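Local coordinates for similar to sp|P32453 Saccharomyces cerevisiae YNL315c ATP11 (Candida glabrata CBS 138, PDB 2P4F), which probably acts as a mitochondrial chaperone that binds unfolded protein and, like yeast Atp11, assists assembly of the F1 part of ATP synthase, at residues Phe121-Lys126 / Ser133-Val138; Gln145-Tyr150 / Asn253-Tyr258; Val152-Phe157 / Phe278-Gln283; Thr215-His220 / Val230-Gln235. All blocks are in the same frame, centred on the assembly; numbering follows the deposited sequence. Where two conformers were deposited one is given.

Overall arrangement
Contacts 1 and 4 share one end of an antiparallel six-stranded sheet, the half barrel of the fold, with centres about 9 Å apart. Strand 133-139 is an outermost strand, hydrogen-bonded to strand 229-236, which pairs in turn with 215-220. The centres of contacts 2 and 3 are about 13 Å apart; both use helix 140-153, and Tyr-258 OH probably hydrogen-bonds Asn-154 O between them. Contact 3 reaches the other outermost strand, 156-162, its centre about 30 Å from that of contact 1. Along the chain contact 1 closes first, contacts 2 and 3 interleave, and contact 4 is nested inside both. The helix of contact 1 is local in sequence; contact 3 brings helix 266-280 from over 100 residues away.

Contact 1 of 4, residues Phe121-Lys126 / Ser133-Val138; sequences FLWRAK and SLVAVV
Arg-124 and Val-135 mark the nearest backbone approach, CA to CA 6.8 Å, where helix 121-126 runs antiparallel (173°) to strand 133-138 with the axes 8.9 Å apart. Trp-123 supplies the apolar part. With its CG anti to the backbone N (chi1 -178°), the indole reaches the strand through its pyrrole side: CD1 lies 3.6 Å from Val-135 CG1 and 4.1 Å from Val-137 CG2. Its NE1 passes Ala-136 O without bonding to it and donates instead to Met-232 O on the adjacent strand. Arg-124, extended from CG to NE, brings its guanidinium alongside the strand backbone, where two waters sit in its plane. One accepts from Arg-124 NH2 and from Val-137 N, both at 2.9 Å; the other accepts from Arg-124 NH1 and donates to Val-135 O at 3.0 Å. Glu-120 forms a salt bridge with Arg-124 NH2. No direct hydrogen bond joins the segments, so helix and outermost strand meet through an apolar indole contact flanked by a charged, water-bridged edge.

Contact 2 of 4, residues Gln145-Tyr150 / Asn253-Tyr258; sequences QGMYKY and NVQRFY
Met-147 and Tyr-258 are the nearest CA pair of the two segments, 5.2 Å apart, where Tyr-258 follows the end of helix 244-257. The apolar and aromatic contacts come first. Met-147, with CG anti to the backbone N (chi1 180°), sets that carbon 3.7 Å from Tyr-258 CB, the two side chains crossing at about a right angle. Further out, Met-147 CE lies 4.1 Å from Gln-255 CG, touching the aliphatic part of the glutamine. Tyr-150 adds its CB, 4.0 Å from Tyr-258 CD1, and its backbone carbon C meets the Tyr-258 ring at the edge, near the ring plane. Trp-186 meets that ring edge-to-face. A weaker polar term follows: Met-147 CA points a C-H at Tyr-258 O, 3.4 Å away with an angle of 153° at the hydrogen. Tyr-258 is the first residue to leave helical backbone angles after helix 244-257, which brings this carbonyl round to helix 140-153. No conventional hydrogen bond crosses between the segments; Tyr-258 OH bonds Asn-154 O instead, just beyond helix 140-153. Between these segments the union rests on apolar packing and one C-H...O contact, and the hydroxyl of the buried Tyr-258 has a backbone carbonyl as partner.

Contact 3 of 4, residues Val152-Phe157 / Phe278-Gln283; sequences VKNPLF and FNKGSQ
Asn-279 reaches from helix 266-280 to the backbone of Leu-156. Its CB lies 3.5 Å from Asn-154 OD1, and its CG, beside the backbone N at chi1 -82°, packs over Asn-154 CA at 3.4 Å. At the tip the amide takes both polar groups of one residue. OD1 accepts from Leu-156 N at 3.1 Å, with the donor in the carbonyl plane on a lone pair and the bond fairly straight (159°). ND2 touches Asn-154 CB at 3.4 Å and donates to Leu-156 O at 2.8 Å, more bent (136°), the acceptor tilted from the amide plane; it also bonds Leu-275 O one turn back. Leu-156 begins strand 156-162, an outermost strand of the half-barrel sheet; Pro-155 and Phe-157 bond strand 179-190, and the amide occupies the opposite edge. Just past Asn-279, Gly-281 with its positive phi forms a Schellman motif. Beside the amide, the edge of Phe-157 points at the face of Phe-278 in an offset edge-to-face pair, centroids 5.7 Å apart. Leu-156 CG adds a contact of 3.8 Å with Phe-278 CE2, at the edge of that ring.

Contact 4 of 4, residues Thr215-His220 / Val230-Gln235; sequences TTIQFH and VLMNGQ
Two neighbouring interior strands of the half-barrel sheet meet here, with Thr-216, Gln-218 and His-220 facing Gln-235, Asn-233 and Leu-231 in antiparallel hydrogen-bonded pairs. On the face carrying those side chains, Asn-233 takes the position between backbone N and carbonyl carbon (chi1 55°), which turns its amide toward strand 215-220. His-220 NE2 donates to Asn-233 OD1 at 2.7 Å, bent (135°) but in the ring plane, ring and amide nearly coplanar, while Asn-233 ND2 donates to Gln-218 OE1 at 3.0 Å, on a lone pair and almost straight (169°). Tyr-105 OH also bonds that OE1, and Gln-218 NE2 bonds Lys-100 O and His-195, so both ends of the glutamine amide are held. Ile-217/Gly-234 and Phe-219/Met-232 are the intervening non-hydrogen-bonded pairs; Gly-234 lets the first close to a CA-CA distance of 3.9 Å. Beside Phe-219, Met-232 CG makes a CH-pi contact over the ring face, 4.0 Å from the centroid, and SD an oblique Met-aromatic contact, 3.5 Å from Phe-219 CE1. Ile-217 CG2 presses tightly on Met-232 CG at 3.4 Å.

Contact 1 of 4, residues Phe121-Lys126 / Ser133-Val138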
loop_
_atom_site.group_PDB
_atom_site.type_symbol
_atom_site.label_atom_id
_atom_site.label_comp_id
_atom_site.label_asym_id
_atom_site.label_seq_id
_atom_site.Cartn_x
_atom_site.Cartn_y
_atom_site.Cartn_z
ATOM N N PHE A 121 -3.277 -18.240 -8.629
ATOM C CA PHE A 121 -2.203 -19.259 -8.453
ATOM C C PHE A 121 -0.926 -18.830 -9.135
ATOM O O PHE A 121 0.181 -18.942 -8.617
ATOM C CB PHE A 121 -2.677 -20.567 -9.073
ATOM C CG PHE A 121 -3.740 -21.291 -8.230
ATOM C CD1 PHE A 121 -4.102 -20.933 -6.941
ATOM C CD2 PHE A 121 -4.377 -22.361 -8.814
ATOM C CE1 PHE A 121 -5.068 -21.654 -6.267
ATOM C CE2 PHE A 121 -5.306 -23.119 -8.128
ATOM C CZ PHE A 121 -5.660 -22.766 -6.834
ATOM N N LEU A 122 -1.103 -18.322 -10.363
ATOM C CA LEU A 122 0.116 -17.935 -11.118
ATOM C C LEU A 122 0.843 -16.779 -10.465
ATOM O O LEU A 122 2.059 -16.720 -10.461
ATOM C CB LEU A 122 -0.228 -17.539 -12.553
ATOM C CG LEU A 122 -0.685 -18.686 -13.459
ATOM C CD1 LEU A 122 -1.104 -18.068 -14.786
ATOM C CD2 LEU A 122 0.469 -19.690 -13.619
ATOM N N TRP A 123 0.051 -15.848 -9.959
ATOM C CA TRP A 123 0.680 -14.655 -9.331
ATOM C C TRP A 123 1.430 -15.063 -8.073
ATOM O O TRP A 123 2.571 -14.636 -7.839
ATOM C CB TRP A 123 -0.410 -13.682 -8.994
ATOM C CG TRP A 123 -0.022 -12.371 -8.397
ATOM C CD1 TRP A 123 -0.307 -11.849 -7.160
ATOM C CD2 TRP A 123 0.748 -11.364 -9.094
ATOM N NE1 TRP A 123 0.255 -10.581 -7.068
ATOM C CE2 TRP A 123 0.899 -10.261 -8.228
ATOM C CE3 TRP A 123 1.312 -11.301 -10.359
ATOM C CZ2 TRP A 123 1.584 -9.087 -8.565
ATOM C CZ3 TRP A 123 2.011 -10.133 -10.713
ATOM C CH2 TRP A 123 2.140 -9.056 -9.824
ATOM N N ARG A 124 0.774 -15.927 -7.265
ATOM C CA ARG A 124 1.501 -16.367 -6.067
ATOM C C ARG A 124 2.720 -17.197 -6.443
ATOM O O ARG A 124 3.755 -17.080 -5.773
ATOM C CB ARG A 124 0.533 -17.117 -5.141
ATOM C CG ARG A 124 -0.566 -16.185 -4.620
ATOM C CD ARG A 124 -1.364 -16.932 -3.561
ATOM N NE ARG A 124 -2.479 -16.108 -3.105
ATOM C CZ ARG A 124 -2.435 -15.082 -2.266
ATOM N NH1 ARG A 124 -1.275 -14.702 -1.735
ATOM N NH2 ARG A 124 -3.564 -14.440 -1.957
ATOM N N ALA A 125 2.638 -18.042 -7.489
ATOM C CA ALA A 125 3.812 -18.843 -7.889
ATOM C C ALA A 125 4.921 -17.912 -8.333
ATOM O O ALA A 125 6.117 -18.198 -8.065
ATOM C CB ALA A 125 3.480 -19.820 -9.019
ATOM N N LYS A 126 4.559 -16.824 -9.009
ATOM C CA LYS A 126 5.589 -15.915 -9.584
ATOM C C LYS A 126 6.514 -15.386 -8.515
ATOM O O LYS A 126 7.726 -15.222 -8.677
ATOM C CB LYS A 126 4.883 -14.760 -10.305
ATOM C CG LYS A 126 5.725 -13.577 -10.752
ATOM C CD LYS A 126 6.684 -13.981 -11.869
ATOM C CE LYS A 126 7.259 -12.736 -12.527
ATOM N NZ LYS A 126 8.135 -13.077 -13.702
ATOM N N SER A 133 9.093 -10.626 -0.058
ATOM C CA SER A 133 7.914 -10.243 -0.846
ATOM C C SER A 133 6.609 -10.284 -0.076
ATOM O O SER A 133 6.412 -11.229 0.676
ATOM C CB SER A 133 7.759 -11.175 -2.072
ATOM O OG SER A 133 8.776 -10.743 -2.982
ATOM N N LEU A 134 5.799 -9.279 -0.371
ATOM C CA LEU A 134 4.402 -9.146 0.019
ATOM C C LEU A 134 3.552 -9.414 -1.211
ATOM O O LEU A 134 3.782 -8.853 -2.282
ATOM C CB LEU A 134 4.066 -7.735 0.528
ATOM C CG LEU A 134 4.801 -7.257 1.802
ATOM C CD1 LEU A 134 4.141 -6.006 2.339
ATOM C CD2 LEU A 134 4.789 -8.326 2.872
ATOM N N VAL A 135 2.581 -10.330 -1.126
ATOM C CA VAL A 135 1.789 -10.688 -2.277
ATOM C C VAL A 135 0.332 -10.756 -1.865
ATOM O O VAL A 135 0.062 -11.330 -0.805
ATOM C CB VAL A 135 2.220 -12.058 -2.854
ATOM C CG1 VAL A 135 1.415 -12.417 -4.086
ATOM C CG2 VAL A 135 3.706 -12.025 -3.196
ATOM N N ALA A 136 -0.573 -10.202 -2.666
ATOM C CA ALA A 136 -1.998 -10.303 -2.348
ATOM C C ALA A 136 -2.798 -10.228 -3.627
ATOM O O ALA A 136 -2.290 -9.748 -4.648
ATOM C CB ALA A 136 -2.445 -9.186 -1.399
ATOM N N VAL A 137 -4.042 -10.695 -3.514
ATOM C CA VAL A 137 -5.037 -10.440 -4.539
ATOM C C VAL A 137 -6.230 -9.782 -3.840
ATOM O O VAL A 137 -6.725 -10.393 -2.869
ATOM C CB VAL A 137 -5.428 -11.744 -5.234
ATOM C CG1 VAL A 137 -6.522 -11.474 -6.252
ATOM C CG2 VAL A 137 -4.193 -12.342 -5.894
ATOM N N VAL A 138 -6.670 -8.628 -4.269
ATOM C CA VAL A 138 -7.660 -7.763 -3.610
ATOM C C VAL A 138 -8.855 -7.576 -4.505
ATOM O O VAL A 138 -8.642 -7.285 -5.680
ATOM C CB VAL A 138 -7.007 -6.374 -3.323
ATOM C CG1 VAL A 138 -7.910 -5.420 -2.602
ATOM C CG2 VAL A 138 -5.710 -6.559 -2.511
HETATM O O HOH W 1 -4.620 -11.969 -1.005
HETATM O O HOH W 2 -2.193 -12.661 0.645
#

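Contact 2 of 4, residues Gln145-Tyr150 / Asn253-Tyr258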
loop_
_atom_site.group_PDB
_atom_site.type_symbol
_atom_site.label_atom_id
_atom_site.label_comp_id
_atom_site.label_asym_id
_atom_site.label_seq_id
_atom_site.Cartn_x
_atom_site.Cartn_y
_atom_site.Cartn_z
ATOM N N GLN A 145 -11.178 -0.197 -4.664
ATOM C CA GLN A 145 -11.705 1.038 -5.245
ATOM C C GLN A 145 -11.797 2.162 -4.225
ATOM O O GLN A 145 -11.457 3.325 -4.522
ATOM C CB GLN A 145 -13.074 0.744 -5.865
ATOM C CG GLN A 145 -13.690 1.946 -6.540
ATOM C CD GLN A 145 -14.916 1.541 -7.355
ATOM O OE1 GLN A 145 -15.776 0.763 -6.935
ATOM N NE2 GLN A 145 -14.997 2.057 -8.571
ATOM N N GLY A 146 -12.291 1.842 -3.022
ATOM C CA GLY A 146 -12.449 2.902 -2.029
ATOM C C GLY A 146 -11.091 3.377 -1.574
ATOM O O GLY A 146 -10.883 4.594 -1.358
ATOM N N MET A 147 -10.129 2.460 -1.422
ATOM C CA MET A 147 -8.775 2.863 -1.013
ATOM C C MET A 147 -8.154 3.768 -2.074
ATOM O O MET A 147 -7.522 4.805 -1.810
ATOM C CB MET A 147 -7.928 1.602 -0.753
ATOM C CG MET A 147 -6.529 2.018 -0.339
ATOM S SD MET A 147 -5.662 0.642 0.477
ATOM C CE MET A 147 -6.748 -0.719 0.047
ATOM N N TYR A 148 -8.357 3.404 -3.344
ATOM C CA TYR A 148 -7.851 4.184 -4.479
ATOM C C TYR A 148 -8.386 5.614 -4.451
ATOM O O TYR A 148 -7.671 6.587 -4.684
ATOM C CB TYR A 148 -8.329 3.484 -5.763
ATOM C CG TYR A 148 -7.729 3.887 -7.072
ATOM C CD1 TYR A 148 -6.657 4.762 -7.217
ATOM C CD2 TYR A 148 -8.260 3.364 -8.249
ATOM C CE1 TYR A 148 -6.134 5.112 -8.448
ATOM C CE2 TYR A 148 -7.727 3.703 -9.458
ATOM C CZ TYR A 148 -6.681 4.558 -9.575
ATOM O OH TYR A 148 -6.211 4.850 -10.837
ATOM N N LYS A 149 -9.676 5.734 -4.128
ATOM C CA LYS A 149 -10.293 7.080 -4.146
ATOM C C LYS A 149 -9.671 7.936 -3.045
ATOM O O LYS A 149 -9.334 9.116 -3.291
ATOM C CB LYS A 149 -11.818 6.933 -4.061
ATOM C CG LYS A 149 -12.471 6.535 -5.398
ATOM C CD LYS A 149 -11.763 5.511 -6.239
ATOM C CE LYS A 149 -12.478 5.030 -7.476
ATOM N NZ LYS A 149 -11.774 5.325 -8.751
ATOM N N TYR A 150 -9.485 7.334 -1.860
ATOM C CA TYR A 150 -8.865 8.132 -0.780
ATOM C C TYR A 150 -7.401 8.396 -1.096
ATOM O O TYR A 150 -6.907 9.469 -0.712
ATOM C CB TYR A 150 -8.964 7.407 0.548
ATOM C CG TYR A 150 -10.312 7.580 1.214
ATOM C CD1 TYR A 150 -10.595 8.795 1.847
ATOM C CD2 TYR A 150 -11.263 6.585 1.229
ATOM C CE1 TYR A 150 -11.808 9.027 2.482
ATOM C CE2 TYR A 150 -12.497 6.791 1.869
ATOM C CZ TYR A 150 -12.736 8.003 2.477
ATOM O OH TYR A 150 -13.921 8.259 3.110
ATOM N N ASN A 253 -2.191 -1.073 8.410
ATOM C CA ASN A 253 -2.598 0.250 8.868
ATOM C C ASN A 253 -2.822 1.200 7.711
ATOM O O ASN A 253 -3.705 2.081 7.787
ATOM C CB ASN A 253 -1.552 0.767 9.876
ATOM C CG ASN A 253 -2.091 0.745 11.302
ATOM O OD1 ASN A 253 -3.308 0.651 11.541
ATOM N ND2 ASN A 253 -1.226 0.847 12.288
ATOM N N VAL A 254 -2.083 1.056 6.607
ATOM C CA VAL A 254 -2.440 1.898 5.447
ATOM C C VAL A 254 -3.884 1.643 5.033
ATOM O O VAL A 254 -4.614 2.595 4.808
ATOM C CB VAL A 254 -1.521 1.608 4.248
ATOM C CG1 VAL A 254 -2.019 2.258 2.975
ATOM C CG2 VAL A 254 -0.084 2.079 4.527
ATOM N N GLN A 255 -4.265 0.360 5.012
ATOM C CA GLN A 255 -5.640 0.049 4.644
ATOM C C GLN A 255 -6.631 0.663 5.627
ATOM O O GLN A 255 -7.709 1.145 5.262
ATOM C CB GLN A 255 -5.824 -1.470 4.623
ATOM C CG GLN A 255 -5.010 -2.116 3.501
ATOM C CD GLN A 255 -5.202 -3.617 3.442
ATOM O OE1 GLN A 255 -4.476 -4.310 2.741
ATOM N NE2 GLN A 255 -6.207 -4.094 4.185
ATOM N N ARG A 256 -6.322 0.664 6.926
ATOM C CA ARG A 256 -7.285 1.158 7.915
ATOM C C ARG A 256 -7.501 2.653 7.774
ATOM O O ARG A 256 -8.621 3.133 7.950
ATOM C CB ARG A 256 -6.816 0.818 9.349
ATOM C CG ARG A 256 -6.876 -0.697 9.627
ATOM C CD ARG A 256 -7.027 -1.034 11.103
ATOM N NE ARG A 256 -5.927 -0.404 11.877
ATOM C CZ ARG A 256 -5.945 -0.473 13.206
ATOM N NH1 ARG A 256 -4.977 0.091 13.918
ATOM N NH2 ARG A 256 -6.933 -1.122 13.844
ATOM N N PHE A 257 -6.428 3.397 7.488
ATOM C CA PHE A 257 -6.552 4.851 7.353
ATOM C C PHE A 257 -7.126 5.233 5.989
ATOM O O PHE A 257 -7.900 6.200 5.885
ATOM C CB PHE A 257 -5.194 5.525 7.588
ATOM C CG PHE A 257 -4.895 5.587 9.088
ATOM C CD1 PHE A 257 -5.302 6.698 9.825
ATOM C CD2 PHE A 257 -4.225 4.548 9.719
ATOM C CE1 PHE A 257 -5.005 6.710 11.181
ATOM C CE2 PHE A 257 -3.945 4.551 11.075
ATOM C CZ PHE A 257 -4.349 5.657 11.826
ATOM N N TYR A 258 -6.816 4.439 4.939
ATOM C CA TYR A 258 -7.280 4.799 3.601
ATOM C C TYR A 258 -8.650 4.214 3.307
ATOM O O TYR A 258 -8.945 3.570 2.342
ATOM C CB TYR A 258 -6.230 4.370 2.563
ATOM C CG TYR A 258 -5.146 5.439 2.497
ATOM C CD1 TYR A 258 -5.226 6.475 1.569
ATOM C CD2 TYR A 258 -4.054 5.406 3.387
ATOM C CE1 TYR A 258 -4.243 7.462 1.508
ATOM C CE2 TYR A 258 -3.049 6.397 3.338
ATOM C CZ TYR A 258 -3.172 7.401 2.382
ATOM O OH TYR A 258 -2.185 8.372 2.344
#

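Contact 3 of 4, residues Val152-Phe157 / Phe278-Gln283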
loop_
_atom_site.group_PDB
_atom_site.type_symbol
_atom_site.label_atom_id
_atom_site.label_comp_id
_atom_site.label_asym_id
_atom_site.label_seq_id
_atom_site.Cartn_x
_atom_site.Cartn_y
_atom_site.Cartn_z
ATOM N N VAL A 152 -5.903 8.954 -4.000
ATOM C CA VAL A 152 -5.711 10.073 -4.959
ATOM C C VAL A 152 -5.843 11.418 -4.255
ATOM O O VAL A 152 -5.053 12.342 -4.437
ATOM C CB VAL A 152 -6.720 9.985 -6.130
ATOM C CG1 VAL A 152 -6.749 11.301 -6.902
ATOM C CG2 VAL A 152 -6.362 8.805 -7.040
ATOM N N LYS A 153 -6.862 11.527 -3.392
ATOM C CA LYS A 153 -7.129 12.813 -2.709
ATOM C C LYS A 153 -6.176 13.025 -1.538
ATOM O O LYS A 153 -6.017 14.177 -1.157
ATOM C CB LYS A 153 -8.586 12.802 -2.186
ATOM C CG LYS A 153 -9.554 12.953 -3.363
ATOM C CD LYS A 153 -10.990 12.997 -2.992
ATOM C CE LYS A 153 -11.707 13.647 -4.199
ATOM N NZ LYS A 153 -10.652 14.049 -5.192
ATOM N N ASN A 154 -5.583 11.988 -0.974
ATOM C CA ASN A 154 -4.790 12.066 0.251
ATOM C C ASN A 154 -3.499 11.268 0.093
ATOM O O ASN A 154 -3.331 10.280 0.802
ATOM C CB ASN A 154 -5.601 11.500 1.432
ATOM C CG ASN A 154 -6.935 12.229 1.625
ATOM O OD1 ASN A 154 -6.972 13.307 2.220
ATOM N ND2 ASN A 154 -7.991 11.602 1.112
ATOM N N PRO A 155 -2.644 11.632 -0.838
ATOM C CA PRO A 155 -1.559 10.741 -1.265
ATOM C C PRO A 155 -0.380 10.645 -0.310
ATOM O O PRO A 155 0.520 9.838 -0.578
ATOM C CB PRO A 155 -1.124 11.310 -2.631
ATOM C CG PRO A 155 -1.394 12.796 -2.476
ATOM C CD PRO A 155 -2.698 12.843 -1.696
ATOM N N LEU A 156 -0.353 11.404 0.787
ATOM C CA LEU A 156 0.790 11.365 1.693
ATOM C C LEU A 156 0.284 11.084 3.094
ATOM O O LEU A 156 -0.756 11.628 3.497
ATOM C CB LEU A 156 1.531 12.705 1.634
ATOM C CG LEU A 156 2.833 12.752 2.449
ATOM C CD1 LEU A 156 3.870 11.792 1.865
ATOM C CD2 LEU A 156 3.383 14.193 2.496
ATOM N N PHE A 157 0.991 10.284 3.862
ATOM C CA PHE A 157 0.592 10.118 5.260
ATOM C C PHE A 157 1.833 9.770 6.075
ATOM O O PHE A 157 2.918 9.623 5.511
ATOM C CB PHE A 157 -0.496 9.064 5.411
ATOM C CG PHE A 157 -1.315 9.147 6.711
ATOM C CD1 PHE A 157 -1.777 10.390 7.187
ATOM C CD2 PHE A 157 -1.619 8.011 7.412
ATOM C CE1 PHE A 157 -2.555 10.484 8.350
ATOM C CE2 PHE A 157 -2.403 8.088 8.570
ATOM C CZ PHE A 157 -2.864 9.325 9.013
ATOM N N PHE A 278 -4.356 15.627 7.765
ATOM C CA PHE A 278 -2.933 15.679 7.416
ATOM C C PHE A 278 -2.777 16.247 5.999
ATOM O O PHE A 278 -1.968 17.157 5.766
ATOM C CB PHE A 278 -2.343 14.261 7.504
ATOM C CG PHE A 278 -0.854 14.256 7.160
ATOM C CD1 PHE A 278 0.105 14.544 8.130
ATOM C CD2 PHE A 278 -0.452 13.937 5.859
ATOM C CE1 PHE A 278 1.434 14.531 7.772
ATOM C CE2 PHE A 278 0.880 13.935 5.494
ATOM C CZ PHE A 278 1.814 14.206 6.467
ATOM N N ASN A 279 -3.525 15.684 5.039
ATOM C CA ASN A 279 -3.308 16.068 3.641
ATOM C C ASN A 279 -3.764 17.480 3.312
ATOM O O ASN A 279 -3.288 18.076 2.346
ATOM C CB ASN A 279 -4.012 15.043 2.722
ATOM C CG ASN A 279 -3.079 13.850 2.577
ATOM O OD1 ASN A 279 -2.215 13.784 1.655
ATOM N ND2 ASN A 279 -3.248 12.864 3.460
ATOM N N LYS A 280 -4.659 18.027 4.103
ATOM C CA LYS A 280 -5.096 19.407 3.837
ATOM C C LYS A 280 -4.327 20.365 4.748
ATOM O O LYS A 280 -4.541 21.590 4.654
ATOM C CB LYS A 280 -6.613 19.480 3.915
ATOM C CG LYS A 280 -7.417 18.916 2.734
ATOM C CD LYS A 280 -8.541 18.014 3.210
ATOM C CE LYS A 280 -9.058 16.986 2.252
ATOM N NZ LYS A 280 -8.273 15.729 2.021
ATOM N N GLY A 281 -3.393 19.856 5.580
ATOM C CA GLY A 281 -2.595 20.792 6.385
ATOM C C GLY A 281 -3.382 21.431 7.523
ATOM O O GLY A 281 -3.058 22.517 7.991
ATOM N N SER A 282 -4.434 20.729 7.959
ATOM C CA SER A 282 -5.279 21.231 9.047
ATOM C C SER A 282 -4.546 21.213 10.373
ATOM O O SER A 282 -3.798 20.287 10.759
ATOM C CB SER A 282 -6.529 20.363 9.182
ATOM O OG SER A 282 -7.177 20.708 10.405
ATOM N N GLN A 283 -4.786 22.268 11.161
ATOM C CA GLN A 283 -4.324 22.344 12.534
ATOM C C GLN A 283 -4.811 21.203 13.417
ATOM O O GLN A 283 -4.319 20.953 14.521
ATOM C CB GLN A 283 -4.871 23.662 13.115
ATOM C CG GLN A 283 -6.377 23.728 12.928
ATOM C CD GLN A 283 -6.888 24.517 11.742
ATOM O OE1 GLN A 283 -6.466 24.395 10.587
ATOM N NE2 GLN A 283 -7.881 25.361 12.052
#

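Contact 4 of 4, residues Thr215-His220 / Val230-Gln235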
loop_
_atom_site.group_PDB
_atom_site.type_symbol
_atom_site.label_atom_id
_atom_site.label_comp_id
_atom_site.label_asym_id
_atom_site.label_seq_id
_atom_site.Cartn_x
_atom_site.Cartn_y
_atom_site.Cartn_z
ATOM N N THR A 215 10.111 -0.113 1.678
ATOM C CA THR A 215 9.019 -0.985 1.192
ATOM C C THR A 215 8.375 -0.329 -0.031
ATOM O O THR A 215 7.971 0.866 0.087
ATOM C CB THR A 215 7.978 -1.199 2.294
ATOM O OG1 THR A 215 8.613 -1.881 3.392
ATOM C CG2 THR A 215 6.850 -2.135 1.818
ATOM N N THR A 216 8.269 -1.026 -1.137
ATOM C CA THR A 216 7.553 -0.487 -2.311
ATOM C C THR A 216 6.493 -1.499 -2.659
ATOM O O THR A 216 6.798 -2.719 -2.774
ATOM C CB THR A 216 8.516 -0.312 -3.491
ATOM O OG1 THR A 216 9.423 0.779 -3.134
ATOM C CG2 THR A 216 7.859 0.125 -4.785
ATOM N N ILE A 217 5.270 -1.085 -2.854
ATOM C CA ILE A 217 4.156 -1.964 -3.174
ATOM C C ILE A 217 3.571 -1.501 -4.501
ATOM O O ILE A 217 3.346 -0.314 -4.691
ATOM C CB ILE A 217 3.097 -1.941 -2.059
ATOM C CG1 ILE A 217 3.740 -2.261 -0.672
ATOM C CG2 ILE A 217 1.979 -2.873 -2.415
ATOM C CD1 ILE A 217 2.912 -1.937 0.498
ATOM N N GLN A 218 3.306 -2.490 -5.400
ATOM C CA GLN A 218 2.606 -2.197 -6.628
ATOM C C GLN A 218 1.214 -2.845 -6.558
ATOM O O GLN A 218 1.121 -4.014 -6.113
ATOM C CB GLN A 218 3.291 -2.766 -7.881
ATOM C CG GLN A 218 4.717 -2.226 -8.137
ATOM C CD GLN A 218 5.098 -2.639 -9.560
ATOM O OE1 GLN A 218 5.355 -3.867 -9.739
ATOM N NE2 GLN A 218 5.095 -1.712 -10.527
ATOM N N PHE A 219 0.213 -2.063 -7.016
ATOM C CA PHE A 219 -1.128 -2.599 -7.236
ATOM C C PHE A 219 -1.411 -2.525 -8.712
ATOM O O PHE A 219 -1.336 -1.440 -9.281
ATOM C CB PHE A 219 -2.153 -1.780 -6.454
ATOM C CG PHE A 219 -2.003 -1.888 -4.958
ATOM C CD1 PHE A 219 -2.658 -2.868 -4.215
ATOM C CD2 PHE A 219 -1.204 -0.967 -4.278
ATOM C CE1 PHE A 219 -2.551 -2.987 -2.822
ATOM C CE2 PHE A 219 -1.069 -1.070 -2.899
ATOM C CZ PHE A 219 -1.760 -2.044 -2.177
ATOM N N HIS A 220 -1.708 -3.681 -9.304
ATOM C CA HIS A 220 -1.963 -3.739 -10.742
ATOM C C HIS A 220 -3.443 -3.835 -10.991
ATOM O O HIS A 220 -4.065 -4.753 -10.452
ATOM C CB HIS A 220 -1.283 -4.993 -11.331
ATOM C CG HIS A 220 0.196 -4.891 -11.091
ATOM N ND1 HIS A 220 1.016 -4.082 -11.842
ATOM C CD2 HIS A 220 0.953 -5.522 -10.144
ATOM C CE1 HIS A 220 2.247 -4.210 -11.376
ATOM N NE2 HIS A 220 2.250 -5.076 -10.325
ATOM N N VAL A 230 -7.462 -7.077 -8.180
ATOM C CA VAL A 230 -6.234 -6.260 -8.158
ATOM C C VAL A 230 -5.105 -7.146 -7.703
ATOM O O VAL A 230 -5.276 -7.847 -6.671
ATOM C CB VAL A 230 -6.403 -5.037 -7.215
ATOM C CG1 VAL A 230 -5.105 -4.290 -7.030
ATOM C CG2 VAL A 230 -7.516 -4.166 -7.795
ATOM N N LEU A 231 -3.996 -7.178 -8.401
ATOM C CA LEU A 231 -2.855 -8.038 -8.018
ATOM C C LEU A 231 -1.831 -7.140 -7.343
ATOM O O LEU A 231 -1.464 -6.076 -7.911
ATOM C CB LEU A 231 -2.274 -8.693 -9.276
ATOM C CG LEU A 231 -3.230 -9.727 -9.922
ATOM C CD1 LEU A 231 -2.394 -10.425 -11.000
ATOM C CD2 LEU A 231 -3.803 -10.690 -8.955
ATOM N N MET A 232 -1.356 -7.544 -6.150
ATOM C CA MET A 232 -0.375 -6.725 -5.419
ATOM C C MET A 232 0.940 -7.417 -5.261
ATOM O O MET A 232 0.896 -8.636 -4.982
ATOM C CB MET A 232 -0.958 -6.428 -4.014
ATOM C CG MET A 232 -0.053 -5.487 -3.228
ATOM S SD MET A 232 -0.528 -5.467 -1.458
ATOM C CE MET A 232 0.389 -6.913 -0.920
ATOM N N ASN A 233 2.037 -6.738 -5.504
ATOM C CA ASN A 233 3.351 -7.300 -5.210
ATOM C C ASN A 233 4.132 -6.211 -4.476
ATOM O O ASN A 233 4.142 -5.066 -4.908
ATOM C CB ASN A 233 4.130 -7.784 -6.434
ATOM C CG ASN A 233 4.302 -6.708 -7.486
ATOM O OD1 ASN A 233 3.322 -6.365 -8.146
ATOM N ND2 ASN A 233 5.463 -6.127 -7.758
ATOM N N GLY A 234 4.775 -6.559 -3.372
ATOM C CA GLY A 234 5.622 -5.566 -2.714
ATOM C C GLY A 234 6.914 -6.224 -2.334
ATOM O O GLY A 234 7.048 -7.468 -2.275
ATOM N N GLN A 235 7.906 -5.385 -2.105
ATOM C CA GLN A 235 9.229 -5.897 -1.727
ATOM C C GLN A 235 9.731 -5.070 -0.539
ATOM O O GLN A 235 9.535 -3.815 -0.556
ATOM C CB GLN A 235 10.278 -5.800 -2.847
ATOM C CG GLN A 235 10.239 -6.947 -3.848
ATOM C CD GLN A 235 11.069 -6.711 -5.099
ATOM O OE1 GLN A 235 11.065 -7.488 -6.048
ATOM N NE2 GLN A 235 11.815 -5.609 -5.113
#